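Local coordinates for diphosphomevalonate decarboxylase, putative (Trypanosoma brucei, PDB 2HKE), which probably catalyses the ATP-dependent decarboxylation of (R)-5-diphosphomevalonate to isopentenyl diphosphate in the mevalonate pathway, at residues A[273-278]-A[311-316]; A[285-290]-A[304-309]. The protein carries 1 engineered substitution. One frame throughout, in Å; residues are numbered along the deposited sequence.

Interaction 1: residues A[273-278]-A[311-316]; sequences IRLVKA and VAMLME. With SO4 (sulfate ion), chain D.
Two neighbouring helices of the ferredoxin-like C-terminal GHMP domain meet here, Leu275 of helix 267-283 fitting against Met313 and Leu314 of helix 307-317. The backbones come nearest at Leu275 and Leu314, whose CA atoms are 8.1 Å apart, and the segments together bury 153 Å², so the seam is narrow and rests on three side chains. Leu275 sends its branch across the gap because CG is anti to the backbone N (chi1 -176°). Its two methyls divide the work: CD1 lies 3.4 Å from Met313 SD, a tight approach, while CD2 reaches Leu314 CD2 at 3.8 Å. The sulfur also sits beside the branch point, with Leu275 CG 3.6 Å from Met313 SD, so it touches the flank of the isobutyl group as well as its end. Met313 and Leu275 run past each other in opposite senses; the bend at chi2 (-86°) lays the sulfur against Leu275, and the one at chi3 turns CE away from it, toward Leu288. Leu314 starts off beside the seam and enters it with CD2 alone. Leu300 of strand 298-303 underlies both helices, touching Val276 and Leu314, which places them on a shared face of the sheet. On another side of helix 267-283, Arg274 holds a sulfate, probably from the crystallisation liquor: NE bonds O4 at 3.0 Å and O3 at 3.2 Å, and NH2 bonds the same O3 at 3.1 Å. The anion is fixed further by Asp350 N. In the crystal the charge of Arg274 is probably balanced, at least in part, by the sulfate, whereas the buried seam consists of methyl-methyl and sulfur-carbon contacts, which implies that dispersion and the exclusion of water, not polar bonds, account for this contact.

Interaction 2: residues A[285-290]-A[304-309]; sequences RTALAY and KEDLPE
The guanidinium of Arg285 overlaps the methyl of Ala287 with one face and meets the carboxylate of Asp306 at its edge. Ala287 CB stands 3.6 Å above the guanidinium plane, displaced toward the rim. The salt bridge is end-on and bidentate: NH1 of Arg285 donates to Asp306 OD2 at 3.0 Å, and NH2 donates to Asp306 OD1, also at 3.0 Å, both with N-H...O angles of 158°. A weak third bond runs from Arg285 NH2 to Asp306 OD2 at 3.3 Å. Both acceptors lie almost exactly in the guanidinium plane, yet each donor stands well above the plane of the carboxylate; the two flat groups are turned 39° against each other, so the pairing is straight for the arginine and tilted for the aspartate. Arg285 gets there by placing CG between its backbone N and carbonyl carbon (chi1 66°) and then running extended from CG to NE, which returns the guanidinium alongside Ala287. A water supplies the other tie, donating to Ala287 O and to Asp306 OD2, each 2.7 Å from its oxygen. OD2 is thereby gripped by NH1, by the water and weakly by NH2, which fixes the rotation of the buried carboxylate and probably favours its ionised form. The side chain of Asn280 in helix 267-283 brackets this backbone: OD1 accepts from Ala287 N and ND2 donates to Leu288 O, while an inverse gamma turn centred on Thr286 bends the chain between the arginine and the alanine. The nearest CA atoms, those of Ala287 and Asp306, are 7.0 Å apart. This arrangement joins the lead-in to edge strand 288-291 with the approach to helix 307-317, two connections of the beta-alpha-beta-beta-alpha-beta core of a ferredoxin-like GHMP C-terminal domain, here elaborated with extra helices and an added edge strand.

How the interactions relate
The centres of interactions 1 and 2 lie about 10 Å apart in the C-terminal GHMP domain, interaction 2 nested within the chain loop closed by interaction 1. The order is helix 267-283, strand 288-291, strand 298-303, helix 307-317: the alpha-beta-beta-alpha centre of the ferredoxin-like fold. Interaction 1 pairs the helices; interaction 2 ties the segment entering strand 288-291 to the residues just before helix 307-317, so both involve that helix or its immediate approach. Direct packing connects them: Met313 CE lies 3.7 Å from Leu288 CD2, and Val276 CG1 3.3 Å from Leu288 O. Helix 307-317 is thus contacted through an apolar helix-helix seam along its length and, at its start, through a salt bridge to the edge-strand lead-in.

Interaction 1: residues A[273-278]-A[311-316]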
loop_
_atom_site.group_PDB
_atom_site.type_symbol
_atom_site.label_atom_id
_atom_site.label_comp_id
_atom_site.label_asym_id
_atom_site.label_seq_id
_atom_site.Cartn_x
_atom_site.Cartn_y
_atom_site.Cartn_z
ATOM N N ILE A 273 6.704 -17.878 2.068
ATOM C CA ILE A 273 7.666 -17.748 1.003
ATOM C C ILE A 273 8.005 -19.155 0.492
ATOM O O ILE A 273 7.970 -19.396 -0.691
ATOM C CB ILE A 273 8.921 -17.027 1.477
ATOM C CG1 ILE A 273 8.631 -15.550 1.752
ATOM C CG2 ILE A 273 10.074 -17.265 0.499
ATOM C CD1 ILE A 273 9.779 -14.835 2.408
ATOM N N ARG A 274 8.331 -20.075 1.407
ATOM C CA ARG A 274 8.651 -21.435 1.014
ATOM C C ARG A 274 7.521 -22.097 0.245
ATOM O O ARG A 274 7.794 -22.819 -0.738
ATOM C CB ARG A 274 9.014 -22.295 2.235
ATOM C CG ARG A 274 10.235 -21.802 2.919
ATOM C CD ARG A 274 10.946 -22.896 3.729
ATOM N NE ARG A 274 10.029 -23.659 4.563
ATOM C CZ ARG A 274 9.573 -23.258 5.740
ATOM N NH1 ARG A 274 9.951 -22.101 6.237
ATOM N NH2 ARG A 274 8.751 -24.042 6.429
ATOM N N LEU A 275 6.280 -21.859 0.683
ATOM C CA LEU A 275 5.095 -22.456 0.053
ATOM C C LEU A 275 4.888 -21.949 -1.379
ATOM O O LEU A 275 4.647 -22.737 -2.331
ATOM C CB LEU A 275 3.869 -22.148 0.902
ATOM C CG LEU A 275 2.551 -22.764 0.473
ATOM C CD1 LEU A 275 2.660 -24.270 0.132
ATOM C CD2 LEU A 275 1.529 -22.519 1.552
ATOM N N VAL A 276 4.985 -20.650 -1.562
ATOM C CA VAL A 276 4.831 -20.109 -2.906
ATOM C C VAL A 276 5.899 -20.704 -3.802
ATOM O O VAL A 276 5.612 -21.121 -4.936
ATOM C CB VAL A 276 4.900 -18.578 -2.901
ATOM C CG1 VAL A 276 5.001 -18.018 -4.315
ATOM C CG2 VAL A 276 3.712 -18.044 -2.099
ATOM N N LYS A 277 7.145 -20.723 -3.324
ATOM C CA LYS A 277 8.237 -21.280 -4.112
ATOM C C LYS A 277 8.009 -22.740 -4.483
ATOM O O LYS A 277 8.235 -23.154 -5.631
ATOM C CB LYS A 277 9.558 -21.142 -3.353
ATOM C CG LYS A 277 10.067 -19.713 -3.338
ATOM C CD LYS A 277 11.357 -19.639 -2.529
ATOM C CE LYS A 277 11.935 -18.244 -2.562
ATOM N NZ LYS A 277 13.143 -18.201 -1.690
ATOM N N ALA A 278 7.558 -23.521 -3.508
ATOM C CA ALA A 278 7.316 -24.955 -3.695
ATOM C C ALA A 278 6.154 -25.193 -4.651
ATOM O O ALA A 278 6.177 -26.114 -5.451
ATOM C CB ALA A 278 7.009 -25.618 -2.371
ATOM N N VAL A 311 -5.453 -20.530 -4.071
ATOM C CA VAL A 311 -6.102 -20.361 -2.805
ATOM C C VAL A 311 -6.416 -21.734 -2.172
ATOM O O VAL A 311 -6.190 -21.918 -0.960
ATOM C CB VAL A 311 -7.332 -19.475 -2.911
ATOM C CG1 VAL A 311 -8.092 -19.455 -1.574
ATOM C CG2 VAL A 311 -6.946 -18.072 -3.381
ATOM N N ALA A 312 -6.844 -22.701 -2.986
ATOM C CA ALA A 312 -7.037 -24.087 -2.503
ATOM C C ALA A 312 -5.737 -24.650 -1.913
ATOM O O ALA A 312 -5.748 -25.311 -0.850
ATOM C CB ALA A 312 -7.535 -25.025 -3.639
ATOM N N MET A 313 -4.640 -24.406 -2.610
ATOM C CA MET A 313 -3.305 -24.860 -2.166
ATOM C C MET A 313 -2.974 -24.215 -0.853
ATOM O O MET A 313 -2.559 -24.891 0.096
ATOM C CB MET A 313 -2.269 -24.535 -3.246
ATOM C CG MET A 313 -0.860 -24.912 -2.904
ATOM S SD MET A 313 0.012 -23.635 -1.956
ATOM C CE MET A 313 0.033 -22.163 -3.048
ATOM N N LEU A 314 -3.164 -22.891 -0.740
ATOM C CA LEU A 314 -2.946 -22.220 0.562
ATOM C C LEU A 314 -3.730 -22.837 1.725
ATOM O O LEU A 314 -3.203 -22.940 2.824
ATOM C CB LEU A 314 -3.270 -20.718 0.495
ATOM C CG LEU A 314 -2.393 -19.879 -0.453
ATOM C CD1 LEU A 314 -2.811 -18.393 -0.446
ATOM C CD2 LEU A 314 -0.884 -20.060 -0.139
ATOM N N MET A 315 -5.000 -23.185 1.494
ATOM C CA MET A 315 -5.891 -23.716 2.555
ATOM C C MET A 315 -5.496 -25.084 3.062
ATOM O O MET A 315 -5.892 -25.471 4.157
ATOM C CB MET A 315 -7.308 -23.764 2.062
ATOM C CG MET A 315 -7.926 -22.375 1.819
ATOM S SD MET A 315 -7.935 -21.272 3.213
ATOM C CE MET A 315 -6.411 -20.321 3.076
ATOM N N GLU A 316 -4.766 -25.823 2.254
ATOM C CA GLU A 316 -4.225 -27.082 2.697
ATOM C C GLU A 316 -3.157 -26.887 3.766
ATOM O O GLU A 316 -2.941 -27.744 4.578
ATOM C CB GLU A 316 -3.698 -27.823 1.502
ATOM C CG GLU A 316 -4.821 -28.251 0.663
ATOM C CD GLU A 316 -5.608 -29.434 1.238
ATOM O OE1 GLU A 316 -5.025 -30.250 2.000
ATOM O OE2 GLU A 316 -6.798 -29.534 0.882
HETATM S S SO4 D . 10.186 -27.227 3.980
HETATM O O1 SO4 D . 11.424 -27.544 4.679
HETATM O O2 SO4 D . 9.680 -28.423 3.343
HETATM O O3 SO4 D . 9.232 -26.707 4.966
HETATM O O4 SO4 D . 10.494 -26.194 3.001
#

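Interaction 2: residues A[285-290]-A[304-309]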
loop_
_atom_site.group_PDB
_atom_site.type_symbol
_atom_site.label_atom_id
_atom_site.label_comp_id
_atom_site.label_asym_id
_atom_site.label_seq_id
_atom_site.Cartn_x
_atom_site.Cartn_y
_atom_site.Cartn_z
ATOM N N ARG A 285 6.150 -23.463 -13.304
ATOM C CA ARG A 285 6.177 -22.104 -13.744
ATOM C C ARG A 285 5.869 -21.197 -12.563
ATOM O O ARG A 285 5.389 -21.633 -11.519
ATOM C CB ARG A 285 5.155 -21.850 -14.878
ATOM C CG ARG A 285 3.735 -21.992 -14.435
ATOM C CD ARG A 285 2.796 -21.779 -15.593
ATOM N NE ARG A 285 1.443 -22.129 -15.221
ATOM C CZ ARG A 285 0.513 -21.293 -14.757
ATOM N NH1 ARG A 285 0.741 -20.010 -14.602
ATOM N NH2 ARG A 285 -0.680 -21.778 -14.434
ATOM N N THR A 286 6.171 -19.935 -12.755
ATOM C CA THR A 286 5.886 -18.902 -11.755
ATOM C C THR A 286 4.410 -18.496 -11.902
ATOM O O THR A 286 4.060 -17.618 -12.685
ATOM C CB THR A 286 6.813 -17.751 -11.894
ATOM O OG1 THR A 286 8.189 -18.226 -11.821
ATOM C CG2 THR A 286 6.546 -16.718 -10.728
ATOM N N ALA A 287 3.564 -19.223 -11.174
ATOM C CA ALA A 287 2.135 -18.985 -11.172
ATOM C C ALA A 287 1.692 -17.982 -10.103
ATOM O O ALA A 287 0.580 -17.415 -10.159
ATOM C CB ALA A 287 1.406 -20.329 -11.012
ATOM N N LEU A 288 2.527 -17.794 -9.089
ATOM C CA LEU A 288 2.100 -17.120 -7.845
ATOM C C LEU A 288 3.301 -16.334 -7.354
ATOM O O LEU A 288 4.405 -16.851 -7.374
ATOM C CB LEU A 288 1.622 -18.147 -6.791
ATOM C CG LEU A 288 1.071 -17.645 -5.464
ATOM C CD1 LEU A 288 -0.198 -16.702 -5.677
ATOM C CD2 LEU A 288 0.721 -18.815 -4.518
ATOM N N ALA A 289 3.091 -15.072 -6.961
ATOM C CA ALA A 289 4.137 -14.239 -6.405
ATOM C C ALA A 289 3.749 -13.750 -5.045
ATOM O O ALA A 289 2.559 -13.511 -4.776
ATOM C CB ALA A 289 4.413 -12.997 -7.309
ATOM N N TYR A 290 4.748 -13.630 -4.160
ATOM C CA TYR A 290 4.585 -13.018 -2.824
ATOM C C TYR A 290 5.272 -11.643 -2.814
ATOM O O TYR A 290 6.221 -11.395 -3.564
ATOM C CB TYR A 290 5.159 -13.904 -1.715
ATOM C CG TYR A 290 6.624 -14.193 -1.857
ATOM C CD1 TYR A 290 7.590 -13.212 -1.526
ATOM C CD2 TYR A 290 7.064 -15.424 -2.380
ATOM C CE1 TYR A 290 8.964 -13.489 -1.734
ATOM C CE2 TYR A 290 8.410 -15.700 -2.550
ATOM C CZ TYR A 290 9.354 -14.737 -2.207
ATOM O OH TYR A 290 10.688 -15.051 -2.421
ATOM N N LYS A 304 -6.161 -14.302 -12.529
ATOM C CA LYS A 304 -7.499 -14.808 -12.197
ATOM C C LYS A 304 -7.706 -16.299 -12.443
ATOM O O LYS A 304 -8.215 -17.013 -11.584
ATOM C CB LYS A 304 -8.533 -13.986 -12.969
ATOM C CG LYS A 304 -9.896 -14.049 -12.365
ATOM C CD LYS A 304 -10.865 -12.989 -12.907
ATOM C CE LYS A 304 -12.178 -13.203 -12.121
ATOM N NZ LYS A 304 -13.488 -12.536 -12.611
ATOM N N GLU A 305 -7.331 -16.769 -13.625
ATOM C CA GLU A 305 -7.413 -18.205 -13.994
ATOM C C GLU A 305 -6.725 -19.139 -12.984
ATOM O O GLU A 305 -7.155 -20.288 -12.755
ATOM C CB GLU A 305 -6.880 -18.428 -15.420
ATOM C CG GLU A 305 -5.411 -18.127 -15.583
ATOM C CD GLU A 305 -4.996 -17.842 -17.045
ATOM O OE1 GLU A 305 -5.207 -18.747 -17.920
ATOM O OE2 GLU A 305 -4.508 -16.697 -17.309
ATOM N N ASP A 306 -5.653 -18.642 -12.363
ATOM C CA ASP A 306 -4.834 -19.450 -11.488
ATOM C C ASP A 306 -5.230 -19.289 -10.027
ATOM O O ASP A 306 -4.741 -20.020 -9.182
ATOM C CB ASP A 306 -3.373 -19.043 -11.639
ATOM C CG ASP A 306 -2.759 -19.522 -12.957
ATOM O OD1 ASP A 306 -3.221 -20.565 -13.470
ATOM O OD2 ASP A 306 -1.818 -18.870 -13.483
ATOM N N LEU A 307 -6.112 -18.360 -9.725
ATOM C CA LEU A 307 -6.333 -17.975 -8.345
ATOM C C LEU A 307 -7.020 -19.097 -7.558
ATOM O O LEU A 307 -6.642 -19.328 -6.425
ATOM C CB LEU A 307 -7.096 -16.661 -8.254
ATOM C CG LEU A 307 -7.318 -16.089 -6.834
ATOM C CD1 LEU A 307 -7.334 -14.541 -6.845
ATOM C CD2 LEU A 307 -8.510 -16.665 -6.077
ATOM N N PRO A 308 -8.098 -19.717 -8.093
ATOM C CA PRO A 308 -8.762 -20.755 -7.277
ATOM C C PRO A 308 -7.852 -21.859 -6.828
ATOM O O PRO A 308 -7.906 -22.222 -5.614
ATOM C CB PRO A 308 -9.879 -21.255 -8.200
ATOM C CG PRO A 308 -10.226 -19.923 -8.951
ATOM C CD PRO A 308 -8.851 -19.516 -9.336
ATOM N N GLU A 309 -7.005 -22.367 -7.721
ATOM C CA GLU A 309 -6.079 -23.433 -7.332
ATOM C C GLU A 309 -5.117 -22.918 -6.304
ATOM O O GLU A 309 -4.816 -23.625 -5.332
ATOM C CB GLU A 309 -5.272 -23.990 -8.499
ATOM C CG GLU A 309 -4.474 -25.262 -8.145
ATOM C CD GLU A 309 -3.707 -25.814 -9.306
ATOM O OE1 GLU A 309 -2.581 -25.306 -9.575
ATOM O OE2 GLU A 309 -4.249 -26.735 -9.967
HETATM O O HOH W 1 -0.823 -16.636 -12.293
#